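Local coordinates for early 35 kDa protein (Autographa californica nucleopolyhedrovirus, PDB 1P35), which inhibits host caspases, so blocking the apoptosis that viral infection triggers in insect cells, and also suppresses the host RNA interference response, at residues A[19-25]-A[199-203]; A[30-36]-A[158-164]; A[219-223]-A[245-249]. All coordinates share one frame; numbering follows the deposited sequence.

Contacts 1 and 2 sit at different points along the hairpin of strands 10-21 and 24-33: their centres lie about 29 Å apart, and both draw on strand 24-33. Contact 3 is farther off, on strand 238-249, its centre about 39 Å from that of contact 1 across the middle of the chain and about 32 Å from that of contact 2. In sequence the span joined by contact 2 falls wholly within that joined by contact 1, and contact 3 follows both. Contact 1 thus ties an early hairpin to a much later strand end, contact 2 fastens strand 24-33 to the approach to strand 164-170, and contact 3 is a local closure in this strand-rich inhibitor.

Contact 1. Residues A[19-25]-A[199-203]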
loop_
_atom_site.group_PDB
_atom_site.type_symbol
_atom_site.label_atom_id
_atom_site.label_comp_id
_atom_site.label_asym_id
_atom_site.label_seq_id
_atom_site.Cartn_x
_atom_site.Cartn_y
_atom_site.Cartn_z
ATOM N N GLN A 19 12.238 1.766 -21.462
ATOM C CA GLN A 19 12.389 2.483 -22.731
ATOM C C GLN A 19 11.204 3.452 -22.708
ATOM O O GLN A 19 10.118 3.042 -22.339
ATOM C CB GLN A 19 12.244 1.509 -23.919
ATOM C CG GLN A 19 12.812 1.996 -25.290
ATOM C CD GLN A 19 14.392 2.133 -25.352
ATOM O OE1 GLN A 19 15.145 1.211 -24.998
ATOM N NE2 GLN A 19 14.867 3.281 -25.830
ATOM N N VAL A 20 11.427 4.728 -23.028
ATOM C CA VAL A 20 10.345 5.736 -23.071
ATOM C C VAL A 20 9.929 5.839 -24.545
ATOM O O VAL A 20 8.743 5.893 -24.852
ATOM C CB VAL A 20 10.822 7.092 -22.591
ATOM C CG1 VAL A 20 9.792 8.172 -22.986
ATOM C CG2 VAL A 20 11.013 7.076 -21.059
ATOM N N ASP A 21 10.937 5.883 -25.424
ATOM C CA ASP A 21 10.782 5.878 -26.885
ATOM C C ASP A 21 12.072 5.385 -27.505
ATOM O O ASP A 21 13.039 5.082 -26.796
ATOM C CB ASP A 21 10.428 7.253 -27.496
ATOM C CG ASP A 21 11.495 8.312 -27.255
ATOM O OD1 ASP A 21 12.705 8.036 -27.413
ATOM O OD2 ASP A 21 11.096 9.445 -26.924
ATOM N N LYS A 22 12.100 5.350 -28.832
ATOM C CA LYS A 22 13.275 4.887 -29.552
ATOM C C LYS A 22 14.623 5.476 -29.073
ATOM O O LYS A 22 15.657 4.826 -29.229
ATOM C CB LYS A 22 13.090 5.105 -31.081
ATOM C CG LYS A 22 14.203 4.480 -31.932
ATOM C CD LYS A 22 13.916 4.512 -33.436
ATOM C CE LYS A 22 15.041 3.823 -34.242
ATOM N NZ LYS A 22 14.736 3.663 -35.715
ATOM N N GLN A 23 14.649 6.683 -28.503
ATOM C CA GLN A 23 15.948 7.205 -28.050
ATOM C C GLN A 23 15.969 7.746 -26.650
ATOM O O GLN A 23 16.840 8.529 -26.303
ATOM C CB GLN A 23 16.482 8.308 -28.939
ATOM C CG GLN A 23 15.634 9.524 -29.047
ATOM C CD GLN A 23 14.734 9.410 -30.237
ATOM O OE1 GLN A 23 15.083 8.739 -31.187
ATOM N NE2 GLN A 23 13.586 10.074 -30.207
ATOM N N THR A 24 15.010 7.317 -25.850
ATOM C CA THR A 24 14.933 7.778 -24.492
ATOM C C THR A 24 14.557 6.621 -23.592
ATOM O O THR A 24 13.778 5.727 -23.990
ATOM C CB THR A 24 13.843 8.883 -24.345
ATOM O OG1 THR A 24 13.952 9.839 -25.422
ATOM C CG2 THR A 24 13.984 9.572 -22.984
ATOM N N ARG A 25 15.104 6.632 -22.379
ATOM C CA ARG A 25 14.757 5.614 -21.380
ATOM C C ARG A 25 14.646 6.359 -20.056
ATOM O O ARG A 25 15.141 7.492 -19.938
ATOM C CB ARG A 25 15.819 4.475 -21.289
ATOM C CG ARG A 25 15.935 3.588 -22.521
ATOM C CD ARG A 25 16.969 2.463 -22.318
ATOM N NE ARG A 25 16.634 1.620 -21.167
ATOM C CZ ARG A 25 15.985 0.455 -21.257
ATOM N NH1 ARG A 25 15.602 -0.016 -22.433
ATOM N NH2 ARG A 25 15.701 -0.246 -20.170
ATOM N N VAL A 199 13.649 -4.011 -15.422
ATOM C CA VAL A 199 14.255 -3.330 -16.605
ATOM C C VAL A 199 13.639 -3.935 -17.854
ATOM O O VAL A 199 13.714 -5.141 -18.027
ATOM C CB VAL A 199 15.789 -3.537 -16.708
ATOM C CG1 VAL A 199 16.345 -2.632 -17.815
ATOM C CG2 VAL A 199 16.498 -3.230 -15.355
ATOM N N ASP A 200 13.021 -3.112 -18.715
ATOM C CA ASP A 200 12.367 -3.639 -19.916
ATOM C C ASP A 200 13.104 -3.302 -21.191
ATOM O O ASP A 200 14.071 -2.562 -21.167
ATOM C CB ASP A 200 10.901 -3.193 -20.012
ATOM C CG ASP A 200 10.705 -1.687 -20.318
ATOM O OD1 ASP A 200 11.529 -1.068 -21.000
ATOM O OD2 ASP A 200 9.649 -1.146 -19.904
ATOM N N SER A 201 12.649 -3.901 -22.291
ATOM C CA SER A 201 13.232 -3.734 -23.612
ATOM C C SER A 201 14.706 -4.080 -23.609
ATOM O O SER A 201 15.516 -3.354 -24.200
ATOM C CB SER A 201 13.036 -2.307 -24.129
ATOM O OG SER A 201 11.714 -1.866 -23.860
ATOM N N VAL A 202 15.043 -5.193 -22.949
ATOM C CA VAL A 202 16.437 -5.638 -22.868
ATOM C C VAL A 202 16.685 -7.046 -23.314
ATOM O O VAL A 202 15.843 -7.888 -23.193
ATOM C CB VAL A 202 17.045 -5.471 -21.430
ATOM C CG1 VAL A 202 17.306 -4.003 -21.201
ATOM C CG2 VAL A 202 16.063 -6.032 -20.318
ATOM N N GLN A 203 17.851 -7.267 -23.884
ATOM C CA GLN A 203 18.249 -8.584 -24.340
ATOM C C GLN A 203 18.798 -9.415 -23.182
ATOM O O GLN A 203 19.389 -8.897 -22.233
ATOM C CB GLN A 203 19.332 -8.458 -25.417
ATOM C CG GLN A 203 18.860 -7.909 -26.759
ATOM C CD GLN A 203 20.016 -7.751 -27.727
ATOM O OE1 GLN A 203 20.839 -8.662 -27.884
ATOM N NE2 GLN A 203 20.087 -6.599 -28.387
HETATM O O HOH W 1 8.625 0.775 -21.482
#
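Gln19 faces Ser201 where the hairpin of strands 10-21 and 24-33 meets the loop after strand 191-199. Gln19 CB lies 3.4 Å from Ser201 OG. CG stands anti to the backbone N (chi1 -161°), and the bend at chi2 swings the amide back along its own hairpin. There Gln19 OE1 takes a hydrogen bond of 2.9 Å from Arg25 NH1, which stands well above the carbonyl plane of the amide. Gln19 NE2 gives a nearly straight bond to Asp21 O at 2.7 Å, in the plane of the Gln19 amide. With both ends engaged, the amide is fixed in rotation. Asp21 O also accepts Thr24 N from the opposite face of its plane, closing the type I turn of the hairpin; Val20 N and Asp21 N both donate to Thr24 O, a classic beta bulge, and Asp21 OD1 accepts Gln23 N in an Asx turn.

Arg25 carries the link across. Arg25 NH1 and NH2 converge end-on upon a single acceptor, Asp200 O, at 3.2 and 3.0 Å respectively, and this oxygen lies at the guanidinium edge. NH2 also forms a salt bridge with Asp17, so the positive charge is shared between an acid of strand 10-21 and the neighbouring loop. Gln19 N sits over the centre of one guanidinium face and donates to Asp200 OD1 (3.0 Å, 163°), using that oxygen's syn lone pair. Ser201 OG reaches the same oxygen from above the carboxylate plane, while a water donates to both Gln19 O and Asp200 OD2.

Contact 2. Residues A[30-36]-A[158-164]; sequences INKIMNT and FENGSNQ
Asn31 and Gln164 form an antiparallel hydrogen-bonded pair, with Asn31 N to Gln164 O at 3.0 Å and Gln164 N to Asn31 O at 2.8 Å, both bonds nearly straight. This bridge starts the pairing of strands 24-33 and 164-170; before it, the chain from Phe158 forms a loop that passes the end of strand 24-33 and residues 34-36, turning through a bond from Ser162 N to Glu159 O.

The side chains of the bridged pair lie on the same face of the sheet. Asn31 OD1 rests 3.4 Å from Gln164 CB, the two amide planes turned 64° apart, and is hydrogen-bonded to Tyr100 OH of strand 98-106. Next along, Lys32 crosses Asn163 at a slant. Lys32 CG, anti to the backbone N (chi1 -172°), passes 3.6 Å from Ser162 O, and the later bend at chi3 brings Lys32 CE to 3.2 Å from Asn163 OD1. Lys32 NZ donates to a water at 2.7 Å, which in turn donates to Gly161 O and so spans lysine and loop. Ser162 OG is held by Lys96 O, and Asn163 OD1 has a weak bond from Arg63 NE. Arg63 and Lys96 lie near the two ends of the long excursion between strands 52-55 and 98-106, which carries the reactive-site loop in this family, so the contact probably lies near the base of that loop.

Past Lys32, Ile33 and Phe158 cross at about a right angle, Ile33 CG2 meeting Phe158 CZ at 3.8 Å. Ile33 O approaches the edge of that ring, and Asn35 O comes to 3.4 Å from Phe158 CZ.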
loop_
_atom_site.group_PDB
_atom_site.type_symbol
_atom_site.label_atom_id
_atom_site.label_comp_id
_atom_site.label_asym_id
_atom_site.label_seq_id
_atom_site.Cartn_x
_atom_site.Cartn_y
_atom_site.Cartn_z
ATOM N N ILE A 30 15.370 4.441 -6.115
ATOM C CA ILE A 30 14.872 4.693 -4.766
ATOM C C ILE A 30 15.716 3.909 -3.757
ATOM O O ILE A 30 16.065 2.704 -3.980
ATOM C CB ILE A 30 13.400 4.139 -4.602
ATOM C CG1 ILE A 30 12.430 4.888 -5.473
ATOM C CG2 ILE A 30 12.906 4.241 -3.163
ATOM C CD1 ILE A 30 11.544 3.868 -6.280
ATOM N N ASN A 31 16.070 4.574 -2.657
ATOM C CA ASN A 31 16.792 3.837 -1.603
ATOM C C ASN A 31 16.464 4.414 -0.240
ATOM O O ASN A 31 15.702 5.377 -0.141
ATOM C CB ASN A 31 18.326 3.807 -1.823
ATOM C CG ASN A 31 19.006 5.173 -1.688
ATOM O OD1 ASN A 31 18.406 6.172 -1.261
ATOM N ND2 ASN A 31 20.277 5.219 -2.087
ATOM N N LYS A 32 17.010 3.813 0.808
ATOM C CA LYS A 32 16.766 4.310 2.153
ATOM C C LYS A 32 18.014 4.465 2.980
ATOM O O LYS A 32 18.649 3.474 3.370
ATOM C CB LYS A 32 15.749 3.419 2.860
ATOM C CG LYS A 32 15.273 3.945 4.209
ATOM C CD LYS A 32 14.106 3.121 4.749
ATOM C CE LYS A 32 12.955 3.115 3.741
ATOM N NZ LYS A 32 11.761 2.400 4.221
ATOM N N ILE A 33 18.368 5.710 3.264
ATOM C CA ILE A 33 19.583 6.017 4.056
ATOM C C ILE A 33 19.335 6.156 5.561
ATOM O O ILE A 33 18.424 6.840 5.994
ATOM C CB ILE A 33 20.275 7.299 3.485
ATOM C CG1 ILE A 33 20.754 6.981 2.063
ATOM C CG2 ILE A 33 21.461 7.757 4.393
ATOM C CD1 ILE A 33 21.353 8.134 1.287
ATOM N N MET A 34 20.175 5.494 6.344
ATOM C CA MET A 34 20.071 5.439 7.805
ATOM C C MET A 34 20.723 6.483 8.728
ATOM O O MET A 34 20.373 6.534 9.911
ATOM C CB MET A 34 20.548 4.068 8.270
ATOM C CG MET A 34 19.531 2.958 8.120
ATOM S SD MET A 34 18.086 3.270 9.149
ATOM C CE MET A 34 18.858 3.554 10.860
ATOM N N ASN A 35 21.650 7.303 8.239
ATOM C CA ASN A 35 22.316 8.293 9.117
ATOM C C ASN A 35 21.502 9.512 9.592
ATOM O O ASN A 35 20.687 10.063 8.849
ATOM C CB ASN A 35 23.583 8.784 8.431
ATOM C CG ASN A 35 24.498 7.650 8.069
ATOM O OD1 ASN A 35 24.082 6.692 7.400
ATOM N ND2 ASN A 35 25.745 7.734 8.506
ATOM N N THR A 36 21.733 9.927 10.841
ATOM C CA THR A 36 21.034 11.092 11.421
ATOM C C THR A 36 21.968 12.274 11.645
ATOM O O THR A 36 21.533 13.427 11.600
ATOM C CB THR A 36 20.372 10.811 12.811
ATOM O OG1 THR A 36 21.353 10.298 13.722
ATOM C CG2 THR A 36 19.192 9.866 12.682
ATOM N N PHE A 158 17.282 15.643 5.866
ATOM C CA PHE A 158 16.268 14.597 5.613
ATOM C C PHE A 158 15.846 13.769 6.827
ATOM O O PHE A 158 16.606 13.581 7.782
ATOM C CB PHE A 158 16.742 13.648 4.484
ATOM C CG PHE A 158 17.837 12.675 4.895
ATOM C CD1 PHE A 158 19.178 13.033 4.831
ATOM C CD2 PHE A 158 17.516 11.410 5.364
ATOM C CE1 PHE A 158 20.175 12.156 5.221
ATOM C CE2 PHE A 158 18.530 10.510 5.763
ATOM C CZ PHE A 158 19.844 10.885 5.692
ATOM N N GLU A 159 14.627 13.258 6.789
ATOM C CA GLU A 159 14.172 12.446 7.896
ATOM C C GLU A 159 14.549 10.958 7.734
ATOM O O GLU A 159 14.227 10.301 6.728
ATOM C CB GLU A 159 12.665 12.625 8.076
ATOM C CG GLU A 159 12.291 13.225 9.424
ATOM C CD GLU A 159 12.729 12.340 10.600
ATOM O OE1 GLU A 159 13.306 11.246 10.357
ATOM O OE2 GLU A 159 12.494 12.736 11.770
ATOM N N ASN A 160 15.261 10.463 8.739
ATOM C CA ASN A 160 15.728 9.082 8.837
ATOM C C ASN A 160 14.837 8.041 8.131
ATOM O O ASN A 160 15.251 7.356 7.192
ATOM C CB ASN A 160 15.828 8.725 10.322
ATOM C CG ASN A 160 16.861 7.647 10.600
ATOM O OD1 ASN A 160 18.046 7.792 10.284
ATOM N ND2 ASN A 160 16.422 6.570 11.212
ATOM N N GLY A 161 13.603 7.923 8.591
ATOM C CA GLY A 161 12.714 6.949 8.001
ATOM C C GLY A 161 12.164 7.165 6.603
ATOM O O GLY A 161 11.341 6.384 6.179
ATOM N N SER A 162 12.591 8.203 5.898
ATOM C CA SER A 162 12.146 8.452 4.534
ATOM C C SER A 162 12.798 7.609 3.425
ATOM O O SER A 162 13.936 7.182 3.571
ATOM C CB SER A 162 12.438 9.923 4.133
ATOM O OG SER A 162 11.585 10.837 4.769
ATOM N N ASN A 163 12.060 7.396 2.326
ATOM C CA ASN A 163 12.643 6.807 1.125
ATOM C C ASN A 163 13.247 8.035 0.435
ATOM O O ASN A 163 12.619 9.138 0.464
ATOM C CB ASN A 163 11.594 6.229 0.174
ATOM C CG ASN A 163 11.070 4.867 0.629
ATOM O OD1 ASN A 163 11.830 3.934 0.850
ATOM N ND2 ASN A 163 9.767 4.763 0.750
ATOM N N GLN A 164 14.446 7.874 -0.150
ATOM C CA GLN A 164 15.111 8.961 -0.866
ATOM C C GLN A 164 14.888 8.552 -2.303
ATOM O O GLN A 164 15.255 7.447 -2.671
ATOM C CB GLN A 164 16.597 9.026 -0.575
ATOM C CG GLN A 164 16.975 8.700 0.864
ATOM C CD GLN A 164 16.215 9.504 1.851
ATOM O OE1 GLN A 164 15.777 10.621 1.554
ATOM N NE2 GLN A 164 16.063 8.962 3.056
HETATM O O HOH W 2 11.259 3.363 6.723
#

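Contact 3. Residues A[219-223]-A[245-249]; sequences PSSFK and LEFTT
Ser221 OG, beside the Phe247 ring, is hydrogen-bonded to Glu226 OE1. The backbone N of Lys223 adds a weak bond to Ser221 OG at 3.4 Å, and Phe247 CE2 lies 3.7 Å from the same Ser221 OG, which is neither squarely over the ring nor at its edge. The bonds to Glu226 and Lys223 fix the hydroxyl beside the ring. Ser221 CB meanwhile presses on Leu245 CD2 at 3.4 Å, tighter than ordinary van der Waals contact. Leu245 gets there because its CG stands anti to the backbone N (chi1 179°), sending the branched end up to the loop, where CD2 also lies close to Ser221 N.

Phe247, two residues on along the strand, takes the next part of the loop. Lys223 CG sits over one face of the Phe247 ring, 4.1 Å from its centroid and 14° from the normal, a CH-pi contact made by the aliphatic part of the lysine. Bends at chi2 and chi3 then turn the rest of the chain along the strand, bringing CE near Phe247 CD1 and Lys223 NZ to 3.4 Å from Thr249 CG2. That threonine turns its methyl to the lysine, while its OG1 bonds Trp261 NE1 of strand 259-271; the Trp261 ring also stacks with Phe247.

No hydrogen bond joins the two segments, whose end-to-end directions differ by 18°. An ST turn shapes the loop: Ser220 OG accepts the backbone N of Phe222 at 2.8 Å, and Glu226 ties both serine hydroxyls. The loop with this turn is packed through Ser221 and Lys223 on the last residues of strand 238-249, whose neighbours, 227-234 and 259-271, both run antiparallel to it.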
loop_
_atom_site.group_PDB
_atom_site.type_symbol
_atom_site.label_atom_id
_atom_site.label_comp_id
_atom_site.label_asym_id
_atom_site.label_seq_id
_atom_site.Cartn_x
_atom_site.Cartn_y
_atom_site.Cartn_z
ATOM N N PRO A 219 21.586 -15.709 2.644
ATOM C CA PRO A 219 21.339 -15.643 4.095
ATOM C C PRO A 219 21.120 -17.083 4.561
ATOM O O PRO A 219 20.589 -17.892 3.781
ATOM C CB PRO A 219 19.998 -14.876 4.187
ATOM C CG PRO A 219 20.013 -14.054 2.954
ATOM C CD PRO A 219 20.453 -15.086 1.941
ATOM N N SER A 220 21.509 -17.409 5.794
ATOM C CA SER A 220 21.303 -18.766 6.357
ATOM C C SER A 220 19.997 -18.852 7.150
ATOM O O SER A 220 19.605 -17.887 7.807
ATOM C CB SER A 220 22.437 -19.160 7.305
ATOM O OG SER A 220 22.072 -20.303 8.082
ATOM N N SER A 221 19.319 -19.999 7.088
ATOM C CA SER A 221 18.056 -20.178 7.821
ATOM C C SER A 221 18.404 -20.845 9.131
ATOM O O SER A 221 17.533 -21.115 9.951
ATOM C CB SER A 221 17.077 -21.090 7.080
ATOM O OG SER A 221 17.495 -22.449 7.171
ATOM N N PHE A 222 19.689 -21.134 9.296
ATOM C CA PHE A 222 20.213 -21.764 10.502
ATOM C C PHE A 222 19.681 -23.168 10.843
ATOM O O PHE A 222 19.875 -23.655 11.961
ATOM C CB PHE A 222 20.045 -20.793 11.680
ATOM C CG PHE A 222 20.786 -19.494 11.486
ATOM C CD1 PHE A 222 22.158 -19.500 11.182
ATOM C CD2 PHE A 222 20.115 -18.269 11.546
ATOM C CE1 PHE A 222 22.854 -18.306 10.934
ATOM C CE2 PHE A 222 20.804 -17.064 11.300
ATOM C CZ PHE A 222 22.175 -17.085 10.992
ATOM N N LYS A 223 19.009 -23.807 9.881
ATOM C CA LYS A 223 18.514 -25.168 10.068
ATOM C C LYS A 223 19.751 -26.030 9.872
ATOM O O LYS A 223 20.700 -25.630 9.196
ATOM C CB LYS A 223 17.439 -25.524 9.025
ATOM C CG LYS A 223 16.041 -24.915 9.273
ATOM C CD LYS A 223 15.234 -25.724 10.300
ATOM C CE LYS A 223 14.950 -27.148 9.781
ATOM N NZ LYS A 223 14.282 -28.034 10.784
ATOM N N LEU A 245 17.821 -21.249 -1.041
ATOM C CA LEU A 245 18.208 -21.901 0.182
ATOM C C LEU A 245 17.181 -22.999 0.306
ATOM O O LEU A 245 15.961 -22.734 0.211
ATOM C CB LEU A 245 18.083 -20.961 1.369
ATOM C CG LEU A 245 18.470 -21.641 2.685
ATOM C CD1 LEU A 245 20.007 -21.916 2.746
ATOM C CD2 LEU A 245 18.089 -20.739 3.808
ATOM N N GLU A 246 17.661 -24.218 0.528
ATOM C CA GLU A 246 16.765 -25.360 0.621
ATOM C C GLU A 246 17.079 -26.276 1.782
ATOM O O GLU A 246 18.209 -26.411 2.200
ATOM C CB GLU A 246 16.810 -26.164 -0.683
ATOM C CG GLU A 246 16.489 -25.340 -1.886
ATOM C CD GLU A 246 16.203 -26.187 -3.091
ATOM O OE1 GLU A 246 15.899 -27.347 -2.878
ATOM O OE2 GLU A 246 16.251 -25.695 -4.232
ATOM N N PHE A 247 16.041 -26.880 2.324
ATOM C CA PHE A 247 16.209 -27.790 3.412
ATOM C C PHE A 247 14.941 -28.598 3.567
ATOM O O PHE A 247 13.980 -28.392 2.819
ATOM C CB PHE A 247 16.562 -27.071 4.711
ATOM C CG PHE A 247 15.592 -26.032 5.104
ATOM C CD1 PHE A 247 14.473 -26.370 5.849
ATOM C CD2 PHE A 247 15.758 -24.711 4.685
ATOM C CE1 PHE A 247 13.519 -25.404 6.172
ATOM C CE2 PHE A 247 14.818 -23.754 5.006
ATOM C CZ PHE A 247 13.681 -24.113 5.759
ATOM N N THR A 248 14.961 -29.525 4.527
ATOM C CA THR A 248 13.832 -30.406 4.792
ATOM C C THR A 248 13.330 -30.458 6.253
ATOM O O THR A 248 14.096 -30.290 7.194
ATOM C CB THR A 248 14.180 -31.838 4.315
ATOM O OG1 THR A 248 14.164 -31.892 2.874
ATOM C CG2 THR A 248 13.198 -32.828 4.862
ATOM N N THR A 249 12.019 -30.641 6.416
ATOM C CA THR A 249 11.387 -30.790 7.742
ATOM C C THR A 249 10.293 -31.867 7.637
ATOM O O THR A 249 9.599 -31.951 6.620
ATOM C CB THR A 249 10.738 -29.485 8.273
ATOM O OG1 THR A 249 9.725 -29.055 7.363
ATOM C CG2 THR A 249 11.791 -28.409 8.474
#